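Local coordinates for protein chloramphenicol acetyltransferase (Bacteroides thetaiotaomicron, PDB 2I9D) that probably transfers an acetyl group from acetyl-CoA to a hydroxyl of chloramphenicol, as other members of its acetyltransferase family do, at residues 14-17 with 18-22; 59-62 with 63-67; 195-198 with 199-203. One frame throughout, in Å; residues are numbered along the deposited sequence.

Interaction 1 (14-17 with 18-22); sequences ERKE and NFNFF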
loop_
_atom_site.group_PDB
_atom_site.type_symbol
_atom_site.label_atom_id
_atom_site.label_comp_id
_atom_site.label_asym_id
_atom_site.label_seq_id
_atom_site.Cartn_x
_atom_site.Cartn_y
_atom_site.Cartn_z
ATOM N N GLU A 14 8.219 3.980 27.623
ATOM C CA GLU A 14 8.217 5.266 26.927
ATOM C C GLU A 14 7.067 5.439 25.922
ATOM O O GLU A 14 6.679 6.573 25.613
ATOM C CB GLU A 14 9.582 5.513 26.261
ATOM C CG GLU A 14 10.185 4.323 25.488
ATOM C CD GLU A 14 11.571 4.644 24.911
ATOM O OE1 GLU A 14 12.134 5.718 25.242
ATOM O OE2 GLU A 14 12.112 3.828 24.134
ATOM N N ARG A 15 6.499 4.323 25.447
ATOM C CA ARG A 15 5.420 4.371 24.444
ATOM C C ARG A 15 4.022 4.165 24.994
ATOM O O ARG A 15 3.083 3.974 24.224
ATOM C CB ARG A 15 5.669 3.390 23.296
ATOM C CG ARG A 15 6.863 3.712 22.424
ATOM C CD ARG A 15 6.893 2.772 21.208
ATOM N NE ARG A 15 5.805 3.043 20.266
ATOM C CZ ARG A 15 5.831 4.017 19.351
ATOM N NH1 ARG A 15 6.888 4.830 19.276
ATOM N NH2 ARG A 15 4.797 4.200 18.520
ATOM N N LYS A 16 3.884 4.207 26.315
ATOM C CA LYS A 16 2.576 4.238 26.975
ATOM C C LYS A 16 1.548 5.059 26.187
ATOM O O LYS A 16 0.498 4.553 25.785
ATOM C CB LYS A 16 2.706 4.817 28.394
ATOM C CG LYS A 16 1.357 5.013 29.097
ATOM C CD LYS A 16 1.438 5.936 30.307
ATOM C CE LYS A 16 0.108 5.919 31.059
ATOM N NZ LYS A 16 -0.126 7.184 31.815
ATOM N N GLU A 17 1.865 6.327 25.963
ATOM C CA GLU A 17 0.944 7.259 25.325
ATOM C C GLU A 17 0.747 7.008 23.814
ATOM O O GLU A 17 -0.354 7.180 23.282
ATOM C CB GLU A 17 1.398 8.707 25.621
ATOM C CG GLU A 17 1.155 9.139 27.099
ATOM C CD GLU A 17 -0.340 9.077 27.497
ATOM O OE1 GLU A 17 -0.991 10.156 27.494
ATOM O OE2 GLU A 17 -0.879 7.964 27.790
ATOM N N ASN A 18 1.828 6.619 23.140
ATOM C CA ASN A 18 1.783 6.206 21.742
ATOM C C ASN A 18 0.824 5.025 21.550
ATOM O O ASN A 18 -0.049 5.065 20.684
ATOM C CB ASN A 18 3.179 5.825 21.251
ATOM C CG ASN A 18 4.210 6.918 21.499
ATOM O OD1 ASN A 18 4.657 7.604 20.564
ATOM N ND2 ASN A 18 4.600 7.085 22.767
ATOM N N PHE A 19 0.976 4.003 22.396
ATOM C CA PHE A 19 0.127 2.819 22.359
ATOM C C PHE A 19 -1.320 3.083 22.758
ATOM O O PHE A 19 -2.223 2.538 22.141
ATOM C CB PHE A 19 0.718 1.670 23.189
ATOM C CG PHE A 19 -0.009 0.358 23.007
ATOM C CD1 PHE A 19 0.388 -0.540 22.015
ATOM C CD2 PHE A 19 -1.102 0.033 23.810
ATOM C CE1 PHE A 19 -0.282 -1.750 21.829
ATOM C CE2 PHE A 19 -1.793 -1.169 23.629
ATOM C CZ PHE A 19 -1.373 -2.066 22.629
ATOM N N ASN A 20 -1.557 3.899 23.783
ATOM C CA ASN A 20 -2.932 4.212 24.176
ATOM C C ASN A 20 -3.709 5.043 23.152
ATOM O O ASN A 20 -4.932 4.904 23.052
ATOM C CB ASN A 20 -2.996 4.818 25.593
ATOM C CG ASN A 20 -2.633 3.791 26.683
ATOM O OD1 ASN A 20 -2.927 2.593 26.551
ATOM N ND2 ASN A 20 -1.970 4.253 27.753
ATOM N N PHE A 21 -3.000 5.877 22.387
ATOM C CA PHE A 21 -3.595 6.613 21.258
ATOM C C PHE A 21 -4.260 5.660 20.242
ATOM O O PHE A 21 -5.411 5.868 19.849
ATOM C CB PHE A 21 -2.527 7.470 20.577
ATOM C CG PHE A 21 -3.049 8.343 19.455
ATOM C CD1 PHE A 21 -3.700 9.562 19.729
ATOM C CD2 PHE A 21 -2.866 7.960 18.116
ATOM C CE1 PHE A 21 -4.167 10.376 18.684
ATOM C CE2 PHE A 21 -3.336 8.764 17.063
ATOM C CZ PHE A 21 -3.977 9.975 17.343
ATOM N N PHE A 22 -3.555 4.591 19.865
ATOM C CA PHE A 22 -4.079 3.642 18.854
ATOM C C PHE A 22 -4.965 2.503 19.407
ATOM O O PHE A 22 -5.600 1.777 18.622
ATOM C CB PHE A 22 -2.945 3.064 17.994
ATOM C CG PHE A 22 -2.164 4.101 17.231
ATOM C CD1 PHE A 22 -2.711 4.718 16.105
ATOM C CD2 PHE A 22 -0.873 4.438 17.622
ATOM C CE1 PHE A 22 -1.989 5.651 15.371
ATOM C CE2 PHE A 22 -0.133 5.389 16.909
ATOM C CZ PHE A 22 -0.702 5.995 15.770
HETATM O O HOH W 1 3.369 7.020 17.839
#
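R15 and N18 make the tight side of this helix start: CB of N18 sits over one face of the R15 guanidinium, 3.6 Å from NH2, and the two side chains cross at about a right angle with guanidinium and amide planes 35° apart. The R15 chain bends at chi3 (69°), which folds the guanidinium back over N18. A water joins the two, donating to N18 OD1 at 3.1 Å and accepting a weak bond from R15 NH2. The main grip on R15 lies further on, in a salt bridge to D201 and a hydrogen bond to the backbone oxygen of G198. R15 is the N-cap residue of helix 16-22, and its carbonyl O takes the first i to i+4 bond, from F19 N at 2.8 Å. An alanine here would remove the guanidinium and would probably leave D201 without its positive mate and N18 CB without the flat group it packs on. The other side is looser and faces solvent more. K16 CG only brushes N20 ND2 at 3.7 Å, and E17 OE2 stays 3.9 Å from that same ND2, while N20 OD1 turns to R23.

Interaction 2 (59-62 with 63-67); sequences AVLR and AANEI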
loop_
_atom_site.group_PDB
_atom_site.type_symbol
_atom_site.label_atom_id
_atom_site.label_comp_id
_atom_site.label_asym_id
_atom_site.label_seq_id
_atom_site.Cartn_x
_atom_site.Cartn_y
_atom_site.Cartn_z
ATOM N N ALA A 59 18.897 -10.846 6.730
ATOM C CA ALA A 59 19.007 -9.388 6.888
ATOM C C ALA A 59 17.773 -8.820 7.567
ATOM O O ALA A 59 17.881 -8.015 8.498
ATOM C CB ALA A 59 19.237 -8.714 5.538
ATOM N N VAL A 60 16.599 -9.249 7.100
ATOM C CA VAL A 60 15.337 -8.761 7.632
ATOM C C VAL A 60 15.142 -9.253 9.076
ATOM O O VAL A 60 14.747 -8.475 9.960
ATOM C CB VAL A 60 14.142 -9.180 6.707
ATOM C CG1 VAL A 60 12.784 -9.087 7.448
ATOM C CG2 VAL A 60 14.126 -8.356 5.440
ATOM N N LEU A 61 15.414 -10.542 9.304
ATOM C CA LEU A 61 15.197 -11.161 10.628
ATOM C C LEU A 61 16.129 -10.542 11.690
ATOM O O LEU A 61 15.704 -10.275 12.837
ATOM C CB LEU A 61 15.372 -12.687 10.573
ATOM C CG LEU A 61 14.995 -13.494 11.824
ATOM C CD1 LEU A 61 13.535 -13.280 12.215
ATOM C CD2 LEU A 61 15.266 -14.948 11.608
ATOM N N ARG A 62 17.377 -10.303 11.281
ATOM C CA ARG A 62 18.378 -9.676 12.127
ATOM C C ARG A 62 18.005 -8.249 12.504
ATOM O O ARG A 62 18.133 -7.878 13.664
ATOM C CB ARG A 62 19.761 -9.719 11.473
ATOM C CG ARG A 62 20.879 -9.080 12.341
ATOM C CD ARG A 62 22.266 -9.607 11.984
ATOM N NE ARG A 62 23.332 -8.808 12.586
ATOM C CZ ARG A 62 24.635 -9.035 12.405
ATOM N NH1 ARG A 62 25.039 -10.053 11.636
ATOM N NH2 ARG A 62 25.537 -8.241 12.988
ATOM N N ALA A 63 17.537 -7.453 11.542
ATOM C CA ALA A 63 17.071 -6.084 11.835
ATOM C C ALA A 63 15.914 -6.026 12.846
ATOM O O ALA A 63 15.849 -5.122 13.686
ATOM C CB ALA A 63 16.709 -5.351 10.543
ATOM N N ALA A 64 15.012 -7.006 12.775
ATOM C CA ALA A 64 13.834 -7.065 13.654
ATOM C C ALA A 64 14.256 -7.426 15.080
ATOM O O ALA A 64 13.688 -6.943 16.072
ATOM C CB ALA A 64 12.830 -8.077 13.123
ATOM N N ASN A 65 15.251 -8.296 15.170
ATOM C CA ASN A 65 15.829 -8.642 16.451
ATOM C C ASN A 65 16.615 -7.482 17.045
ATOM O O ASN A 65 16.496 -7.223 18.255
ATOM C CB ASN A 65 16.677 -9.895 16.312
ATOM C CG ASN A 65 15.840 -11.150 16.407
ATOM O OD1 ASN A 65 15.464 -11.559 17.499
ATOM N ND2 ASN A 65 15.526 -11.755 15.265
ATOM N N GLU A 66 17.342 -6.745 16.191
ATOM C CA GLU A 66 18.253 -5.688 16.670
ATOM C C GLU A 66 17.614 -4.362 17.026
ATOM O O GLU A 66 18.219 -3.585 17.752
ATOM C CB GLU A 66 19.462 -5.494 15.744
ATOM C CG GLU A 66 20.441 -6.653 15.825
ATOM C CD GLU A 66 21.713 -6.452 14.993
ATOM O OE1 GLU A 66 21.881 -5.376 14.377
ATOM O OE2 GLU A 66 22.550 -7.381 14.962
ATOM N N ILE A 67 16.386 -4.129 16.554
ATOM C CA ILE A 67 15.632 -2.918 16.879
ATOM C C ILE A 67 14.468 -3.326 17.780
ATOM O O ILE A 67 13.508 -3.935 17.304
ATOM C CB ILE A 67 15.143 -2.172 15.590
ATOM C CG1 ILE A 67 16.332 -1.844 14.686
ATOM C CG2 ILE A 67 14.409 -0.885 15.925
ATOM C CD1 ILE A 67 15.966 -1.590 13.233
#
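R62 and E66 sit one turn apart near the C-terminal end of helix 52-66, and their side chains form an i to i+4 salt bridge along the helix. Following R62 outward, CB stays by the backbone, and the contacts begin at CG. With CG anti to the backbone N (chi1 -179°), the chain runs extended as far as NE, passing beside the E66 carboxylate: CG is 3.5 Å from E66 OE2 and CD is 3.7 Å from it. NE makes the bond, 2.9 Å to OE2 at an N-H...O angle of 149°. It meets that oxygen from above the carboxylate plane, the two flat groups being turned 66° apart. CZ and NH2 stay near, each 3.7 Å from E66 OE2, without bonding to it. NH1 bonds to the hydroxyl of Y58, and E66 uses its other oxygen, OE1, for a salt bridge to K211 of helix 202-216, so the carboxylate is held between two cations. V60, L61 and A64 pack on I147 of strand 146-151. N65 lies alongside L61, pointing the same way, and its OD1 takes the backbone N-H of I86. The L61 carbonyl O receives two donors from opposite faces of its plane: N65 N at 3.1 Å and N65 ND2 at 2.8 Å.

Interaction 3 (195-198 with 199-203); sequences IHHG and FIDGH
With CG anti to the backbone N (chi1 -154°), H197 swings its imidazole back over the turn to I200 and D201, and D201, its CG beside its own backbone N (chi1 -59°), directs OD1 at the ring. The turn joins strand 186-196 to helix 202-216 and carries the HHGFIDG sequence, which fits the HHxxxDG active-site motif of the chloramphenicol acetyltransferase family; H197 is the predicted proton acceptor. D201 OD1 arrives at the edge of the imidazole, in its plane and 3.0 Å from CE1, with ring and carboxylate planes 64° apart. The I200 carbonyl O lies 3.0 Å from H197 ND1. D201 itself is spoken for by R15, whose NH1 forms a salt bridge with OD2, so R15 probably helps to position the aspartate. F22 stacks with the H197 ring, and T163 of the second subunit also packs on H197, placing the site at a subunit interface. Within the turn, I195 and I200 cross at about a right angle, CD1 of I200 reaching CB of I195 at 3.7 Å. H196 O receives F199 N at 3.1 Å, and I200 N only weakly. The H196 ring is fixed by its own bond: the G198 backbone N donates to ND1 at 2.9 Å, in the ring plane.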
loop_
_atom_site.group_PDB
_atom_site.type_symbol
_atom_site.label_atom_id
_atom_site.label_comp_id
_atom_site.label_asym_id
_atom_site.label_seq_id
_atom_site.Cartn_x
_atom_site.Cartn_y
_atom_site.Cartn_z
ATOM N N ILE A 195 2.943 -3.063 10.216
ATOM C CA ILE A 195 3.289 -3.074 11.627
ATOM C C ILE A 195 2.162 -2.424 12.433
ATOM O O ILE A 195 1.247 -1.855 11.847
ATOM C CB ILE A 195 4.744 -2.456 11.921
ATOM C CG1 ILE A 195 4.964 -1.075 11.256
ATOM C CG2 ILE A 195 5.854 -3.449 11.464
ATOM C CD1 ILE A 195 4.033 0.051 11.723
ATOM N N HIS A 196 2.205 -2.556 13.758
ATOM C CA HIS A 196 1.227 -1.887 14.617
ATOM C C HIS A 196 1.814 -0.521 14.974
ATOM O O HIS A 196 2.904 -0.458 15.514
ATOM C CB HIS A 196 1.005 -2.715 15.890
ATOM C CG HIS A 196 -0.180 -2.293 16.689
ATOM N ND1 HIS A 196 -0.244 -1.084 17.342
ATOM C CD2 HIS A 196 -1.336 -2.940 16.975
ATOM C CE1 HIS A 196 -1.404 -0.981 17.963
ATOM N NE2 HIS A 196 -2.073 -2.106 17.778
ATOM N N HIS A 197 1.107 0.560 14.668
ATOM C CA HIS A 197 1.632 1.905 14.914
ATOM C C HIS A 197 1.840 2.216 16.423
ATOM O O HIS A 197 2.595 3.146 16.776
ATOM C CB HIS A 197 0.707 2.960 14.285
ATOM C CG HIS A 197 1.390 4.249 13.933
ATOM N ND1 HIS A 197 2.498 4.722 14.609
ATOM C CD2 HIS A 197 1.096 5.182 12.994
ATOM C CE1 HIS A 197 2.867 5.877 14.083
ATOM N NE2 HIS A 197 2.039 6.174 13.098
ATOM N N GLY A 198 1.151 1.474 17.300
ATOM C CA GLY A 198 1.351 1.584 18.749
ATOM C C GLY A 198 2.779 1.285 19.177
ATOM O O GLY A 198 3.254 1.823 20.178
ATOM N N PHE A 199 3.472 0.459 18.392
ATOM C CA PHE A 199 4.830 0.007 18.705
ATOM C C PHE A 199 5.927 0.663 17.886
ATOM O O PHE A 199 7.086 0.684 18.301
ATOM C CB PHE A 199 4.964 -1.518 18.513
ATOM C CG PHE A 199 4.047 -2.344 19.372
ATOM C CD1 PHE A 199 3.946 -2.115 20.740
ATOM C CD2 PHE A 199 3.317 -3.403 18.816
ATOM C CE1 PHE A 199 3.113 -2.899 21.542
ATOM C CE2 PHE A 199 2.471 -4.193 19.606
ATOM C CZ PHE A 199 2.370 -3.948 20.970
ATOM N N ILE A 200 5.576 1.142 16.696
ATOM C CA ILE A 200 6.562 1.531 15.691
ATOM C C ILE A 200 6.116 2.826 15.023
ATOM O O ILE A 200 4.960 2.928 14.585
ATOM C CB ILE A 200 6.769 0.391 14.635
ATOM C CG1 ILE A 200 7.556 -0.763 15.250
ATOM C CG2 ILE A 200 7.467 0.893 13.305
ATOM C CD1 ILE A 200 7.136 -2.126 14.721
ATOM N N ASP A 201 7.028 3.808 14.972
ATOM C CA ASP A 201 6.821 5.039 14.208
ATOM C C ASP A 201 7.756 5.093 13.007
ATOM O O ASP A 201 8.636 4.230 12.853
ATOM C CB ASP A 201 7.096 6.277 15.066
ATOM C CG ASP A 201 6.210 6.352 16.304
ATOM O OD1 ASP A 201 4.979 6.097 16.215
ATOM O OD2 ASP A 201 6.766 6.687 17.369
ATOM N N GLY A 202 7.582 6.135 12.184
ATOM C CA GLY A 202 8.427 6.371 11.018
ATOM C C GLY A 202 9.898 6.206 11.324
ATOM O O GLY A 202 10.657 5.618 10.533
ATOM N N HIS A 203 10.287 6.695 12.498
ATOM C CA HIS A 203 11.674 6.701 12.955
ATOM C C HIS A 203 12.262 5.289 13.077
ATOM O O HIS A 203 13.421 5.047 12.711
ATOM C CB HIS A 203 11.781 7.483 14.284
ATOM C CG HIS A 203 13.055 7.242 15.038
ATOM N ND1 HIS A 203 14.228 7.906 14.747
ATOM C CD2 HIS A 203 13.333 6.425 16.085
ATOM C CE1 HIS A 203 15.179 7.500 15.576
ATOM N NE2 HIS A 203 14.665 6.590 16.389
#

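Interactions 1 and 3 form one neighbourhood, their centres about 10 Å apart and both touching the second subunit; R15 of interaction 1 ties it to the turn of interaction 3. Helix 16-22 thus backs the turn at 195-203 that holds the predicted catalytic histidine. Interaction 2 stands apart, touching neither, and lies deepest, its centre about 8 Å from that of the chain, and no other chain of the assembly touches its segments. Through K211 it grips the same helix 202-216 that the turn of interaction 3 leads into. Its chemistry is a buried helix flank with a charged edge, against the partly buried polar groups and aromatic rings of the other two.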